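Local atomic coordinates of CDA peptide synthetase I (PDB entry 5DU9), a protein that belongs to the condensation domains of peptide synthetases, large modular enzymes, and has the two-lobed fold of the CoA-dependent acyltransferase clan. Residues A208-E211 / R212-Y216; E334-S337 / G338-H342; R344-G347 / E348-D351; G388-T391 / D392-V396. The protein carries 1 engineered substitution. All coordinates share one frame; numbering follows the deposited sequence.

Interaction 1 (A208-E211 / R212-Y216); sequences ARYE and RDRAY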
loop_
_atom_site.group_PDB
_atom_site.type_symbol
_atom_site.label_atom_id
_atom_site.label_comp_id
_atom_site.label_asym_id
_atom_site.label_seq_id
_atom_site.Cartn_x
_atom_site.Cartn_y
_atom_site.Cartn_z
ATOM N N ALA A 208 11.616 27.053 1.443
ATOM C CA ALA A 208 10.912 27.746 2.513
ATOM C C ALA A 208 9.692 26.952 2.969
ATOM O O ALA A 208 9.255 27.083 4.112
ATOM C CB ALA A 208 10.494 29.136 2.055
ATOM N N ARG A 209 9.142 26.135 2.075
ATOM C CA ARG A 209 7.946 25.361 2.386
ATOM C C ARG A 209 8.214 24.341 3.485
ATOM O O ARG A 209 7.325 24.033 4.281
ATOM C CB ARG A 209 7.418 24.645 1.140
ATOM C CG ARG A 209 6.100 23.913 1.360
ATOM C CD ARG A 209 5.550 23.339 0.060
ATOM N NE ARG A 209 5.313 24.383 -0.934
ATOM C CZ ARG A 209 4.198 25.105 -1.022
ATOM N NH1 ARG A 209 3.195 24.907 -0.176
ATOM N NH2 ARG A 209 4.086 26.032 -1.964
ATOM N N TYR A 210 9.434 23.817 3.524
ATOM C CA TYR A 210 9.787 22.801 4.513
ATOM C C TYR A 210 9.567 23.322 5.928
ATOM O O TYR A 210 8.952 22.650 6.761
ATOM C CB TYR A 210 11.242 22.356 4.344
ATOM C CG TYR A 210 11.691 21.387 5.418
ATOM C CD1 TYR A 210 12.235 21.843 6.609
ATOM C CD2 TYR A 210 11.555 20.016 5.245
ATOM C CE1 TYR A 210 12.638 20.965 7.595
ATOM C CE2 TYR A 210 11.959 19.129 6.226
ATOM C CZ TYR A 210 12.498 19.610 7.399
ATOM O OH TYR A 210 12.900 18.733 8.379
ATOM N N GLU A 211 10.069 24.523 6.190
ATOM C CA GLU A 211 9.924 25.157 7.496
ATOM C C GLU A 211 8.451 25.356 7.844
ATOM O O GLU A 211 8.030 25.093 8.971
ATOM C CB GLU A 211 10.668 26.497 7.520
ATOM C CG GLU A 211 10.481 27.304 8.794
ATOM C CD GLU A 211 11.391 28.521 8.853
ATOM O OE1 GLU A 211 11.769 29.038 7.781
ATOM O OE2 GLU A 211 11.733 28.957 9.973
ATOM N N ARG A 212 7.669 25.812 6.870
ATOM C CA ARG A 212 6.243 26.035 7.080
ATOM C C ARG A 212 5.527 24.723 7.383
ATOM O O ARG A 212 4.677 24.661 8.270
ATOM C CB ARG A 212 5.610 26.705 5.859
ATOM C CG ARG A 212 6.085 28.128 5.615
ATOM C CD ARG A 212 5.191 28.850 4.618
ATOM N NE ARG A 212 5.113 28.153 3.334
ATOM C CZ ARG A 212 5.916 28.380 2.297
ATOM N NH1 ARG A 212 6.879 29.292 2.369
ATOM N NH2 ARG A 212 5.756 27.687 1.177
ATOM N N ASP A 213 5.874 23.678 6.641
ATOM C CA ASP A 213 5.272 22.363 6.853
ATOM C C ASP A 213 5.615 21.823 8.238
ATOM O O ASP A 213 4.759 21.278 8.935
ATOM C CB ASP A 213 5.736 21.364 5.790
ATOM C CG ASP A 213 5.124 21.622 4.423
ATOM O OD1 ASP A 213 4.156 22.406 4.328
ATOM O OD2 ASP A 213 5.608 21.014 3.440
ATOM N N ARG A 214 6.880 21.961 8.619
ATOM C CA ARG A 214 7.341 21.520 9.928
ATOM C C ARG A 214 6.527 22.189 11.033
ATOM O O ARG A 214 6.079 21.539 11.977
ATOM C CB ARG A 214 8.827 21.837 10.101
ATOM C CG ARG A 214 9.443 21.303 11.382
ATOM C CD ARG A 214 10.876 21.790 11.534
ATOM N NE ARG A 214 11.437 21.483 12.845
ATOM C CZ ARG A 214 12.570 21.999 13.314
ATOM N NH1 ARG A 214 13.268 22.857 12.583
ATOM N NH2 ARG A 214 13.003 21.661 14.521
ATOM N N ALA A 215 6.332 23.493 10.898
ATOM C CA ALA A 215 5.575 24.262 11.877
ATOM C C ALA A 215 4.118 23.813 11.925
ATOM O O ALA A 215 3.528 23.699 13.003
ATOM C CB ALA A 215 5.659 25.744 11.558
ATOM N N TYR A 216 3.537 23.567 10.755
ATOM C CA TYR A 216 2.150 23.117 10.680
ATOM C C TYR A 216 1.947 21.819 11.448
ATOM O O TYR A 216 1.045 21.710 12.277
ATOM C CB TYR A 216 1.715 22.911 9.227
ATOM C CG TYR A 216 0.366 22.231 9.102
ATOM C CD1 TYR A 216 -0.811 22.947 9.273
ATOM C CD2 TYR A 216 0.271 20.873 8.819
ATOM C CE1 TYR A 216 -2.044 22.332 9.165
ATOM C CE2 TYR A 216 -0.960 20.247 8.706
ATOM C CZ TYR A 216 -2.112 20.982 8.880
ATOM O OH TYR A 216 -3.333 20.367 8.771
HETATM O O HOH W 1 2.822 23.496 2.230
#
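R209 and R212 meet one turn apart on the outer surface of helix 208-220, in a local contact between two long charged side chains. The guanidinium planes stand 89° apart. R212 NH2 lies 3.7 Å above the R209 guanidinium plane, over its centre. R209 NH2 and R212 NH2, like charges, lie 3.9 Å apart. R209 CZ lies at the edge of the R212 group, near its plane. One face of the R212 guanidinium rests on A208 O and R209 CA. R212 CG is anti to its carbonyl carbon, beside the backbone N (chi1 -67°), which sends the chain back over the preceding turn. R212 NH2 comes within 3.5 Å of R209 CB. The backbone is regular alpha-helix, with D213 N bonded to R209 O at 2.8 Å and R214 N bonded to Y210 O at 2.9 Å. D213 lies on the buried side of the helix. Its OD2 is 3.6 Å from R209 CG and is held by the hydroxyl of Y204. A water accepts from R209 NH1 at 2.8 Å and donates to D213 OD1 at 2.7 Å, which ties the two side chains together indirectly. The extended R214 chain runs past the Y210 ring to a salt bridge with E353.

Interaction 2 (E334-S337 / G338-H342); sequences EAMS and GLLAH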
loop_
_atom_site.group_PDB
_atom_site.type_symbol
_atom_site.label_atom_id
_atom_site.label_comp_id
_atom_site.label_asym_id
_atom_site.label_seq_id
_atom_site.Cartn_x
_atom_site.Cartn_y
_atom_site.Cartn_z
ATOM N N GLU A 334 -12.121 18.586 6.170
ATOM C CA GLU A 334 -11.388 19.754 6.656
ATOM C C GLU A 334 -9.966 19.376 7.061
ATOM O O GLU A 334 -9.005 20.072 6.724
ATOM C CB GLU A 334 -12.117 20.396 7.835
ATOM C CG GLU A 334 -11.392 21.593 8.430
ATOM C CD GLU A 334 -12.228 22.343 9.451
ATOM O OE1 GLU A 334 -11.666 23.194 10.173
ATOM O OE2 GLU A 334 -13.448 22.085 9.535
ATOM N N ALA A 335 -9.833 18.265 7.778
ATOM C CA ALA A 335 -8.527 17.808 8.224
ATOM C C ALA A 335 -7.662 17.369 7.045
ATOM O O ALA A 335 -6.464 17.642 7.018
ATOM C CB ALA A 335 -8.679 16.671 9.222
ATOM N N MET A 336 -8.268 16.680 6.079
ATOM C CA MET A 336 -7.530 16.214 4.906
ATOM C C MET A 336 -7.036 17.385 4.061
ATOM O O MET A 336 -5.964 17.319 3.464
ATOM C CB MET A 336 -8.395 15.287 4.056
ATOM C CG MET A 336 -8.482 13.871 4.591
ATOM S SD MET A 336 -6.910 12.984 4.508
ATOM C CE MET A 336 -6.701 12.787 2.743
ATOM N N SER A 337 -7.810 18.461 4.006
ATOM C CA SER A 337 -7.373 19.639 3.260
ATOM C C SER A 337 -6.028 20.127 3.790
ATOM O O SER A 337 -5.125 20.450 3.015
ATOM C CB SER A 337 -8.418 20.751 3.337
ATOM O OG SER A 337 -9.591 20.383 2.631
ATOM N N GLY A 338 -5.887 20.151 5.111
ATOM C CA GLY A 338 -4.650 20.586 5.731
ATOM C C GLY A 338 -3.528 19.585 5.535
ATOM O O GLY A 338 -2.381 19.954 5.300
ATOM N N LEU A 339 -3.861 18.305 5.641
ATOM C CA LEU A 339 -2.885 17.245 5.424
ATOM C C LEU A 339 -2.314 17.328 4.009
ATOM O O LEU A 339 -1.097 17.283 3.812
ATOM C CB LEU A 339 -3.526 15.875 5.670
ATOM C CG LEU A 339 -2.620 14.645 5.570
ATOM C CD1 LEU A 339 -3.133 13.558 6.511
ATOM C CD2 LEU A 339 -2.560 14.116 4.144
ATOM N N LEU A 340 -3.196 17.467 3.028
ATOM C CA LEU A 340 -2.766 17.508 1.633
ATOM C C LEU A 340 -1.939 18.751 1.334
ATOM O O LEU A 340 -1.005 18.704 0.535
ATOM C CB LEU A 340 -3.977 17.450 0.703
ATOM C CG LEU A 340 -4.725 16.115 0.698
ATOM C CD1 LEU A 340 -5.999 16.246 -0.119
ATOM C CD2 LEU A 340 -3.858 14.990 0.159
ATOM N N ALA A 341 -2.281 19.857 1.985
ATOM C CA ALA A 341 -1.596 21.127 1.761
ATOM C C ALA A 341 -0.170 21.119 2.316
ATOM O O ALA A 341 0.651 21.961 1.940
ATOM C CB ALA A 341 -2.392 22.267 2.378
ATOM N N HIS A 342 0.118 20.169 3.204
ATOM C CA HIS A 342 1.437 20.051 3.824
ATOM C C HIS A 342 1.968 18.621 3.691
ATOM O O HIS A 342 2.723 18.145 4.533
ATOM C CB HIS A 342 1.368 20.458 5.298
ATOM C CG HIS A 342 0.821 21.835 5.518
ATOM N ND1 HIS A 342 -0.527 22.087 5.659
ATOM C CD2 HIS A 342 1.439 23.036 5.609
ATOM C CE1 HIS A 342 -0.714 23.382 5.837
ATOM N NE2 HIS A 342 0.462 23.980 5.811
#
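The backbone from A335 is alpha-helical, with L339 N bonded to A335 O at 3.0 Å, L340 N to M336 O at 2.8 Å, and A341 N to S337 O at 3.1 Å. The last of these is bent, at 144°. M336 carries the side-chain contact. Its chain is bent the same way at all three torsions (chi1 -79°). This brings SD to 4.3 Å from L339 CD1 and CE to 4.4 Å from L340 CG. L340 CG also lies 3.3 Å from M336 O, so the leucine lies against the carbonyl that its own N-H uses. This is the end of helix 325-341, one face of which is laid on strand 311-318: A335 and M336 touch L315, and L339 touches L313. M336 and L340 also meet R269 of helix 267-283. On the exposed side, S337 OG turns back to bond S333 O. Where the helix gives way to a loop, H342 ND1 donates to G338 O at 2.8 Å along a nearly straight line (168°). The acceptor lies near the imidazole plane. H342 N bonds L339 O and, weakly, the same G338 O. The H342 ring stacks with Y216 of helix 208-220, and H342 O accepts from W217 NE1.

Interaction 3 (R344-G347 / E348-D351); sequences RFRG and EDLD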
loop_
_atom_site.group_PDB
_atom_site.type_symbol
_atom_site.label_atom_id
_atom_site.label_comp_id
_atom_site.label_asym_id
_atom_site.label_seq_id
_atom_site.Cartn_x
_atom_site.Cartn_y
_atom_site.Cartn_z
ATOM N N ARG A 344 4.146 17.089 1.858
ATOM C CA ARG A 344 5.529 16.746 1.528
ATOM C C ARG A 344 6.371 16.518 2.779
ATOM O O ARG A 344 7.456 15.952 2.704
ATOM C CB ARG A 344 6.171 17.827 0.657
ATOM C CG ARG A 344 5.517 17.955 -0.707
ATOM C CD ARG A 344 6.395 18.685 -1.713
ATOM N NE ARG A 344 7.417 17.803 -2.279
ATOM C CZ ARG A 344 8.054 18.024 -3.427
ATOM N NH1 ARG A 344 7.779 19.103 -4.147
ATOM N NH2 ARG A 344 8.965 17.159 -3.861
ATOM N N PHE A 345 5.874 16.946 3.933
ATOM C CA PHE A 345 6.612 16.718 5.166
ATOM C C PHE A 345 6.515 15.244 5.522
ATOM O O PHE A 345 5.435 14.669 5.506
ATOM C CB PHE A 345 6.083 17.582 6.305
ATOM C CG PHE A 345 7.054 17.737 7.436
ATOM C CD1 PHE A 345 8.128 18.605 7.326
ATOM C CD2 PHE A 345 6.901 17.011 8.600
ATOM C CE1 PHE A 345 9.030 18.745 8.359
ATOM C CE2 PHE A 345 7.802 17.148 9.640
ATOM C CZ PHE A 345 8.866 18.015 9.518
ATOM N N ARG A 346 7.656 14.640 5.842
ATOM C CA ARG A 346 7.729 13.201 6.060
ATOM C C ARG A 346 7.157 12.795 7.408
ATOM O O ARG A 346 7.470 13.394 8.428
ATOM C CB ARG A 346 9.180 12.729 5.955
ATOM C CG ARG A 346 9.810 12.935 4.582
ATOM C CD ARG A 346 9.091 12.143 3.503
ATOM N NE ARG A 346 9.016 10.725 3.837
ATOM C CZ ARG A 346 8.383 9.807 3.112
ATOM N NH1 ARG A 346 7.758 10.142 1.986
ATOM N NH2 ARG A 346 8.372 8.546 3.523
ATOM N N GLY A 347 6.322 11.762 7.404
ATOM C CA GLY A 347 5.717 11.277 8.629
ATOM C C GLY A 347 6.759 10.848 9.638
ATOM O O GLY A 347 6.624 11.087 10.841
ATOM N N GLU A 348 7.819 10.218 9.149
ATOM C CA GLU A 348 8.865 9.727 10.034
ATOM C C GLU A 348 9.681 10.887 10.606
ATOM O O GLU A 348 10.263 10.773 11.684
ATOM C CB GLU A 348 9.772 8.725 9.306
ATOM C CG GLU A 348 10.577 9.285 8.136
ATOM C CD GLU A 348 9.834 9.277 6.813
ATOM O OE1 GLU A 348 8.609 9.027 6.789
ATOM O OE2 GLU A 348 10.494 9.525 5.780
ATOM N N ASP A 349 9.716 12.009 9.897
ATOM C CA ASP A 349 10.373 13.202 10.425
ATOM C C ASP A 349 9.548 13.817 11.553
ATOM O O ASP A 349 10.097 14.245 12.572
ATOM C CB ASP A 349 10.605 14.236 9.322
ATOM C CG ASP A 349 11.716 13.837 8.370
ATOM O OD1 ASP A 349 12.421 12.843 8.647
ATOM O OD2 ASP A 349 11.892 14.528 7.346
ATOM N N LEU A 350 8.232 13.862 11.374
ATOM C CA LEU A 350 7.350 14.388 12.411
ATOM C C LEU A 350 7.509 13.571 13.688
ATOM O O LEU A 350 7.636 14.127 14.777
ATOM C CB LEU A 350 5.892 14.380 11.949
ATOM C CG LEU A 350 4.837 14.796 12.978
ATOM C CD1 LEU A 350 5.110 16.200 13.508
ATOM C CD2 LEU A 350 3.442 14.711 12.375
ATOM N N ASP A 351 7.520 12.250 13.543
ATOM C CA ASP A 351 7.683 11.360 14.689
ATOM C C ASP A 351 9.004 11.596 15.405
ATOM O O ASP A 351 9.059 11.583 16.634
ATOM C CB ASP A 351 7.591 9.898 14.252
ATOM C CG ASP A 351 6.182 9.480 13.898
ATOM O OD1 ASP A 351 5.229 10.223 14.222
ATOM O OD2 ASP A 351 6.029 8.396 13.301
HETATM O O HOH W 2 10.132 16.094 6.266
HETATM O O HOH W 3 3.936 11.003 11.872
#
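The R346 guanidinium takes the E348 carboxylate at its own edge, near its plane, the two planes 67° apart, while one face of the F345 ring carries a water 3.4 Å above its plane, toward the rim. R346 NE donates to E348 OE2 at 2.7 Å. This fairly straight bond (162°) meets the oxygen on the syn side but tilted out of the carboxylate plane. R346 NH2 adds weak bonds to both carboxylate oxygens. E348 CG sits between the backbone N and the carbonyl carbon (chi1 64°), and a bend at chi2 folds the carboxylate back toward R346. Bonds to V309 O and S310 O further restrain R346 NH1 and NH2. E348 also touches the bound (2S)-2-amino-N-butyl-propanamide, so R346 probably helps to position this pocket residue. R346 is the N-cap of helix 347-354. Its carbonyl accepts from L350 N at 3.1 Å and weakly from D349 N. The water over F345 accepts from R346 N at 2.9 Å and donates to D349 OD2 at 2.6 Å, a water-bridged counterpart of half a capping box, from N3 side chain to N-cap N-H. F345 CE2 approaches L350 CB at 4.1 Å. A second water donates to G347 O and D351 OD1, which also bonds V359 N.

Interaction 4 (G388-T391 / D392-V396); sequences GPTT and DLNIV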
loop_
_atom_site.group_PDB
_atom_site.type_symbol
_atom_site.label_atom_id
_atom_site.label_comp_id
_atom_site.label_asym_id
_atom_site.label_seq_id
_atom_site.Cartn_x
_atom_site.Cartn_y
_atom_site.Cartn_z
ATOM N N GLY A 388 2.601 -3.688 4.280
ATOM C CA GLY A 388 3.737 -3.214 5.050
ATOM C C GLY A 388 3.626 -3.589 6.513
ATOM O O GLY A 388 2.555 -3.989 6.970
ATOM N N PRO A 389 4.731 -3.462 7.261
ATOM C CA PRO A 389 4.704 -3.797 8.687
ATOM C C PRO A 389 3.924 -2.768 9.492
ATOM O O PRO A 389 3.745 -1.644 9.028
ATOM C CB PRO A 389 6.182 -3.793 9.078
ATOM C CG PRO A 389 6.806 -2.842 8.132
ATOM C CD PRO A 389 6.059 -2.983 6.835
ATOM N N THR A 390 3.482 -3.152 10.684
ATOM C CA THR A 390 2.677 -2.266 11.508
ATOM C C THR A 390 2.920 -2.499 12.994
ATOM O O THR A 390 3.223 -3.614 13.430
ATOM C CB THR A 390 1.170 -2.439 11.195
ATOM O OG1 THR A 390 0.398 -1.513 11.971
ATOM C CG2 THR A 390 0.714 -3.855 11.485
ATOM N N THR A 391 2.806 -1.419 13.761
ATOM C CA THR A 391 2.855 -1.486 15.213
ATOM C C THR A 391 1.483 -1.830 15.790
ATOM O O THR A 391 1.361 -2.173 16.967
ATOM C CB THR A 391 3.326 -0.154 15.821
ATOM O OG1 THR A 391 2.450 0.902 15.407
ATOM C CG2 THR A 391 4.743 0.168 15.378
ATOM N N ASP A 392 0.455 -1.738 14.956
ATOM C CA ASP A 392 -0.913 -1.929 15.417
ATOM C C ASP A 392 -1.772 -2.535 14.305
ATOM O O ASP A 392 -1.901 -3.756 14.214
ATOM C CB ASP A 392 -1.485 -0.589 15.901
ATOM C CG ASP A 392 -2.984 -0.631 16.136
ATOM O OD1 ASP A 392 -3.472 -1.625 16.703
ATOM O OD2 ASP A 392 -3.674 0.336 15.749
ATOM N N LEU A 393 -2.337 -1.688 13.453
ATOM C CA LEU A 393 -3.303 -2.139 12.453
ATOM C C LEU A 393 -3.247 -1.326 11.165
ATOM O O LEU A 393 -3.219 -0.095 11.205
ATOM C CB LEU A 393 -4.721 -2.072 13.037
ATOM C CG LEU A 393 -5.886 -2.515 12.147
ATOM C CD1 LEU A 393 -5.871 -4.018 11.931
ATOM C CD2 LEU A 393 -7.207 -2.070 12.762
ATOM N N ASN A 394 -3.231 -2.018 10.027
ATOM C CA ASN A 394 -3.514 -1.395 8.738
ATOM C C ASN A 394 -4.867 -1.873 8.265
ATOM O O ASN A 394 -5.183 -3.059 8.381
ATOM C CB ASN A 394 -2.480 -1.743 7.656
ATOM C CG ASN A 394 -1.056 -1.530 8.096
ATOM O OD1 ASN A 394 -0.731 -0.540 8.753
ATOM N ND2 ASN A 394 -0.180 -2.458 7.709
ATOM N N ILE A 395 -5.650 -0.951 7.720
ATOM C CA ILE A 395 -6.908 -1.280 7.070
ATOM C C ILE A 395 -6.754 -0.952 5.594
ATOM O O ILE A 395 -6.620 0.207 5.225
ATOM C CB ILE A 395 -8.088 -0.502 7.674
ATOM C CG1 ILE A 395 -8.238 -0.866 9.152
ATOM C CG2 ILE A 395 -9.371 -0.808 6.910
ATOM C CD1 ILE A 395 -9.254 -0.038 9.899
ATOM N N VAL A 396 -6.762 -1.985 4.760
ATOM C CA VAL A 396 -6.483 -1.835 3.340
ATOM C C VAL A 396 -7.724 -2.201 2.539
ATOM O O VAL A 396 -8.305 -3.269 2.736
ATOM C CB VAL A 396 -5.300 -2.724 2.909
ATOM C CG1 VAL A 396 -4.931 -2.465 1.453
ATOM C CG2 VAL A 396 -4.097 -2.489 3.819
HETATM O O HOH W 4 1.970 -0.146 7.923
HETATM O O HOH W 5 -0.171 0.953 10.948
#
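T390 CB lies 3.6 Å from N394 OD1, and the T390 side chain beyond it closes an ST turn at the start of strand 393-398. OG1 is anti to the backbone N (chi1 -177°), pointing along the chain to the next residues. It accepts from D392 N at 3.0 Å in a nearly straight bond (160°), which defines the turn. The same OG1 is 2.7 Å from a water. The methyl CG2, between the backbone N and the carbonyl carbon, packs at 3.8 Å from D392 O. The turn reverses the chain, so the loop G388-T391 runs back along the strand's first residues at 150°. Strand 393-398 lies between strands 404-411 and 363-366 in the four-stranded mixed sheet. The end of the D392 side chain leads away from the loop, and its OD1 is bonded by the hydroxyls of Y416 and S229. N394 points back into the turn. Its CG is anti to the carbonyl carbon, which places the amide alongside T390. The main partner of ND2 is E410 OE1, and its bond to G388 O is weak and strongly bent. P389, just before T390, has its side chain about 4 Å from the bound (2S)-2-amino-N-butyl-propanamide. The water beside T390 OG1 is also 2.7 Å from N394 OD1. A second water lies 2.6 Å from P389 O and 2.9 Å from N394 OD1.

Interactions 1, 2 and 3 form one cluster on the same side of the domain. Helix 208-220 joins the other two. D213 OD1 of interaction 1 comes to 3.1 Å from H342 CD2 of interaction 2. Toward interaction 3, Y210 CE2 and R214 CB each lie 3.6 Å from F345 CE1. Interactions 2 and 3 adjoin in sequence, with centres about 14 Å apart. Interaction 4 stands apart, its nearest atoms about 9 Å from interaction 3. Both nevertheless reach the bound (2S)-2-amino-N-butyl-propanamide: the side chains of E348 and P389 are each about 4 Å from it. The L339 side chain of interaction 2 is about 12 Å from the ligand.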